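Local coordinates for protein oligopeptide ABC transporter OppAIV (Borrelia burgdorferi B31, PDB 4GL8) that probably binds oligopeptides outside the cytoplasmic membrane and hands them to an ABC transporter for uptake, at residues A[286-291]-A[333-338]; A[325-330]-A[497-502]. One frame throughout, in Å; residues are numbered along the deposited sequence. Where two conformers were deposited one is given.

Contact 1 of 2, residues A[286-291]-A[333-338]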
# COMPACT_ATOMS: atom_id res chain seq x y z
N ASN A 286 -6.13 7.70 -1.37
CA ASN A 286 -5.77 7.53 0.03
C ASN A 286 -4.33 7.08 0.17
O ASN A 286 -4.04 5.98 0.66
CB ASN A 286 -6.70 6.54 0.70
CG ASN A 286 -8.04 7.15 1.05
OD1 ASN A 286 -8.18 8.38 1.14
ND2 ASN A 286 -9.04 6.31 1.26
N SER A 287 -3.43 7.95 -0.21
CA SER A 287 -2.04 7.58 -0.30
C SER A 287 -1.22 8.83 -0.02
O SER A 287 -1.65 9.92 -0.35
CB SER A 287 -1.80 7.02 -1.70
OG SER A 287 -0.67 6.22 -1.71
N THR A 288 -0.08 8.67 0.66
CA THR A 288 0.74 9.79 1.07
C THR A 288 2.15 9.67 0.51
O THR A 288 2.65 8.58 0.24
CB THR A 288 0.87 9.92 2.61
OG1 THR A 288 1.50 8.77 3.19
CG2 THR A 288 -0.51 10.14 3.28
N SER A 289 2.80 10.83 0.41
CA SER A 289 4.23 10.93 0.13
C SER A 289 4.94 11.52 1.36
O SER A 289 4.52 12.56 1.89
CB SER A 289 4.48 11.78 -1.12
OG SER A 289 5.85 12.22 -1.20
N PHE A 290 5.94 10.82 1.85
CA PHE A 290 6.81 11.33 2.91
C PHE A 290 8.22 10.77 2.73
O PHE A 290 8.40 9.80 2.04
CB PHE A 290 6.24 11.06 4.31
CG PHE A 290 6.07 9.58 4.67
CD1 PHE A 290 7.11 8.85 5.18
CD2 PHE A 290 4.83 8.97 4.55
CE1 PHE A 290 6.95 7.51 5.54
CE2 PHE A 290 4.63 7.64 4.92
CZ PHE A 290 5.72 6.90 5.41
N TYR A 291 9.22 11.42 3.32
CA TYR A 291 10.59 10.89 3.32
C TYR A 291 10.88 10.33 4.70
O TYR A 291 10.76 11.04 5.69
CB TYR A 291 11.59 12.01 2.93
CG TYR A 291 11.84 12.13 1.44
CD1 TYR A 291 10.85 11.89 0.51
CD2 TYR A 291 13.11 12.48 0.97
CE1 TYR A 291 11.12 11.96 -0.86
CE2 TYR A 291 13.37 12.59 -0.38
CZ TYR A 291 12.38 12.32 -1.30
OH TYR A 291 12.70 12.42 -2.64
N ALA A 333 0.07 13.29 8.36
CA ALA A 333 0.49 11.91 8.15
C ALA A 333 -0.61 11.01 7.57
O ALA A 333 -0.35 9.90 7.13
CB ALA A 333 0.97 11.34 9.48
N THR A 334 -1.86 11.45 7.65
CA THR A 334 -2.98 10.65 7.14
C THR A 334 -3.82 11.48 6.18
O THR A 334 -3.88 12.69 6.30
CB THR A 334 -3.92 10.19 8.27
OG1 THR A 334 -4.68 11.31 8.71
CG2 THR A 334 -3.15 9.62 9.48
N PRO A 335 -4.49 10.82 5.23
CA PRO A 335 -5.54 11.51 4.51
C PRO A 335 -6.70 11.77 5.48
O PRO A 335 -6.69 11.24 6.60
CB PRO A 335 -5.96 10.52 3.44
CG PRO A 335 -4.93 9.45 3.42
CD PRO A 335 -4.31 9.43 4.77
N ASP A 336 -7.66 12.57 5.03
CA ASP A 336 -8.92 12.77 5.74
C ASP A 336 -9.88 11.65 5.39
O ASP A 336 -9.83 11.11 4.28
CB ASP A 336 -9.56 14.11 5.37
CG ASP A 336 -8.78 15.31 5.92
OD1 ASP A 336 -8.13 15.25 6.99
OD2 ASP A 336 -8.84 16.34 5.24
N TYR A 337 -10.73 11.27 6.34
CA TYR A 337 -11.81 10.28 6.12
C TYR A 337 -13.08 10.86 6.73
O TYR A 337 -13.02 11.84 7.45
CB TYR A 337 -11.50 8.91 6.75
CG TYR A 337 -10.20 8.30 6.31
CD1 TYR A 337 -10.18 7.29 5.34
CD2 TYR A 337 -8.97 8.74 6.84
CE1 TYR A 337 -8.98 6.73 4.94
CE2 TYR A 337 -7.77 8.18 6.45
CZ TYR A 337 -7.77 7.20 5.49
OH TYR A 337 -6.59 6.67 5.07
N ILE A 338 -14.22 10.24 6.42
CA ILE A 338 -15.53 10.71 6.89
C ILE A 338 -15.55 10.99 8.40
O ILE A 338 -16.08 12.01 8.85
CB ILE A 338 -16.65 9.68 6.51
CG1 ILE A 338 -18.06 10.14 6.96
CG2 ILE A 338 -16.36 8.29 7.06
CD1 ILE A 338 -18.93 10.65 5.83
O HOH W 1 1.98 9.74 5.62

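Contact 2 of 2, residues A[325-330]-A[497-502]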
# COMPACT_ATOMS: atom_id res chain seq x y z
N ASP A 325 0.18 18.12 -10.34
CA ASP A 325 -0.91 17.17 -10.50
C ASP A 325 -2.21 17.71 -9.93
O ASP A 325 -3.15 17.93 -10.69
CB ASP A 325 -0.57 15.78 -9.94
CG ASP A 325 0.31 15.82 -8.70
OD1 ASP A 325 0.28 16.83 -7.94
OD2 ASP A 325 1.02 14.82 -8.47
N SER A 326 -2.20 18.06 -8.66
CA SER A 326 -3.43 18.21 -7.82
C SER A 326 -3.27 17.50 -6.48
O SER A 326 -4.18 17.47 -5.66
CB SER A 326 -4.74 17.72 -8.48
OG SER A 326 -4.90 16.31 -8.28
N SER A 327 -2.11 16.90 -6.25
CA SER A 327 -1.74 16.46 -4.92
C SER A 327 -1.87 17.60 -3.94
O SER A 327 -1.64 18.75 -4.27
CB SER A 327 -0.30 15.95 -4.93
OG SER A 327 -0.21 14.77 -5.72
N ILE A 328 -2.21 17.26 -2.71
CA ILE A 328 -2.43 18.24 -1.67
C ILE A 328 -1.16 18.35 -0.83
O ILE A 328 -0.79 17.42 -0.16
CB ILE A 328 -3.58 17.84 -0.72
CG1 ILE A 328 -4.87 17.44 -1.48
CG2 ILE A 328 -3.83 18.94 0.30
CD1 ILE A 328 -5.62 18.60 -2.08
N PRO A 329 -0.51 19.52 -0.83
CA PRO A 329 0.64 19.69 0.07
C PRO A 329 0.20 19.67 1.53
O PRO A 329 -0.83 20.22 1.85
CB PRO A 329 1.20 21.06 -0.35
CG PRO A 329 0.05 21.78 -0.94
CD PRO A 329 -0.88 20.76 -1.53
N THR A 330 0.95 19.01 2.40
CA THR A 330 0.50 18.79 3.79
C THR A 330 1.65 18.48 4.78
O THR A 330 2.70 17.98 4.41
CB THR A 330 -0.58 17.67 3.90
OG1 THR A 330 -1.28 17.80 5.13
CG2 THR A 330 0.05 16.29 3.89
N ILE A 497 -0.54 14.56 0.23
CA ILE A 497 -1.51 13.53 0.01
C ILE A 497 -1.58 13.38 -1.49
O ILE A 497 -1.89 14.33 -2.21
CB ILE A 497 -2.91 13.94 0.50
CG1 ILE A 497 -2.87 14.44 1.96
CG2 ILE A 497 -3.88 12.79 0.25
CD1 ILE A 497 -2.41 13.41 2.99
N THR A 498 -1.33 12.17 -1.96
CA THR A 498 -1.05 11.91 -3.38
C THR A 498 -2.28 11.99 -4.27
O THR A 498 -3.37 11.67 -3.84
CB THR A 498 -0.42 10.50 -3.50
OG1 THR A 498 0.94 10.56 -3.05
CG2 THR A 498 -0.50 9.97 -4.93
N SER A 499 -2.08 12.43 -5.52
CA SER A 499 -3.05 12.26 -6.61
C SER A 499 -2.38 11.49 -7.72
O SER A 499 -1.34 11.90 -8.18
CB SER A 499 -3.50 13.61 -7.16
OG SER A 499 -4.25 14.32 -6.18
N SER A 500 -2.97 10.39 -8.18
CA SER A 500 -2.34 9.60 -9.22
C SER A 500 -2.90 9.91 -10.60
O SER A 500 -4.04 10.29 -10.75
CB SER A 500 -2.54 8.12 -8.93
OG SER A 500 -1.58 7.68 -7.99
N SER A 501 -2.08 9.69 -11.62
CA SER A 501 -2.41 10.01 -13.00
C SER A 501 -2.54 8.72 -13.80
O SER A 501 -1.87 7.75 -13.49
CB SER A 501 -1.31 10.90 -13.59
OG SER A 501 -1.49 12.26 -13.23
N TYR A 502 -3.43 8.68 -14.78
CA TYR A 502 -3.60 7.48 -15.62
C TYR A 502 -3.88 7.83 -17.06
O TYR A 502 -4.51 8.88 -17.35
CB TYR A 502 -4.77 6.61 -15.13
CG TYR A 502 -4.83 6.39 -13.64
CD1 TYR A 502 -4.45 5.15 -13.09
CD2 TYR A 502 -5.29 7.39 -12.79
CE1 TYR A 502 -4.51 4.95 -11.73
CE2 TYR A 502 -5.35 7.18 -11.43
CZ TYR A 502 -4.96 5.96 -10.90
OH TYR A 502 -5.03 5.76 -9.54

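Contact 1 of 2, residues A[286-291]-A[333-338]
Pro335 meets segment 286-291 just where the chain turns its corner, its ring lying against both Asn286 and Thr288. CG of Pro335 sits 4.0 Å from CA of Asn286, and CB is 3.8 Å from the amide oxygen OD1 of Asn286. On the Thr288 side, CD of Pro335 lies 4.1 Å from CG2 of Thr288, the two side chains crossing at about a right angle. Thr288 holds OG1 between its backbone N and carbonyl carbon (chi1 63°), which swings CG2 over toward Pro335 and lets OG1 take up a water. That water bonds to OG1 of Thr288 at 2.7 Å and donates to the carbonyl O of Ala333 at 2.8 Å, so it bridges two segments that share no direct hydrogen bond. OG1 also lies in the plane of the Phe290 ring, at its edge. This is lobe packing in a family 5 solute-binding protein: a loop running on from strand 328-329 is laid against strand 287-293, and Phe437 of helix 435-438 touches Thr288, Pro335 and Tyr337. Beyond Pro335 the contact opens toward solvent. There the Asn286 amide meets the Tyr337 ring obliquely, the planes 45° apart, with ND2 of Asn286 3.7 Å from CE1 of Tyr337; both residues are partly exposed. Asp336, more exposed still, starts its side chain away from the strand and forms a salt bridge with Arg332.

Contact 2 of 2, residues A[325-330]-A[497-502]
Ile328 and Ile497 form an antiparallel hydrogen-bonded pair: Ile328 N donates to Ile497 O at 3.0 Å, and Ile497 N returns a bond to Ile328 O at 2.9 Å. Both are fairly straight, at 161°. One step along, side chains take over from the ladder. The backbone N of Ser499 donates to OG of Ser327 at 3.0 Å, a more bent bond of 146°; with that OG beside its own backbone N (chi1 -67°), the hydroxyl stands in the place a strand carbonyl might have filled. OG of Ser326 and OG of Ser499 are hydrogen-bonded 3.0 Å apart. Behind them, less securely, Asp325 in one of two conformers closes an Asx turn, its OD1 accepting from Ser327 N at 2.9 Å from well above the carboxylate plane, while OD2 takes a weak bond from OG of Ser327. Apolar packing gathers round Ile497. CB of Ile328 and CB of Ile497 are 4.1 Å apart on the same face of the sheet, though the end of Ile328 leads off from the contact. Thr330 instead brings its methyl CG2 obliquely to CD1 of Ile497, at 3.9 Å, while its OG1 bonds to Arg332 N. Strand 328-329 pairs with strand 492-504 at Ile328 and Ile497, backbone bonding going on from Thr330 to Leu495, while on the Ser327 side serine hydroxyls carry the cross-strand pairing on and Asp325 braces its own segment's turn.

The centres of contacts 1 and 2 are 10 Å apart, and strand 492-504 ties them together, since it neighbours both strand 287-293 and strand 328-329. Thr498 N lies 2.8 Å from Ser287 O, probably as a hydrogen bond, so the strand holding contact 2 also borders contact 1. Ile497 fills the seam: its CD1 is 3.8 Å from CG2 of Thr288 and 3.7 Å from the carbonyl O of Thr334. Along the chain the segments alternate, so the two contacts cross in sequence. The bound peptide comes within packing range of contact 1 at Ser287, whose CB is directed away from segment 333-338.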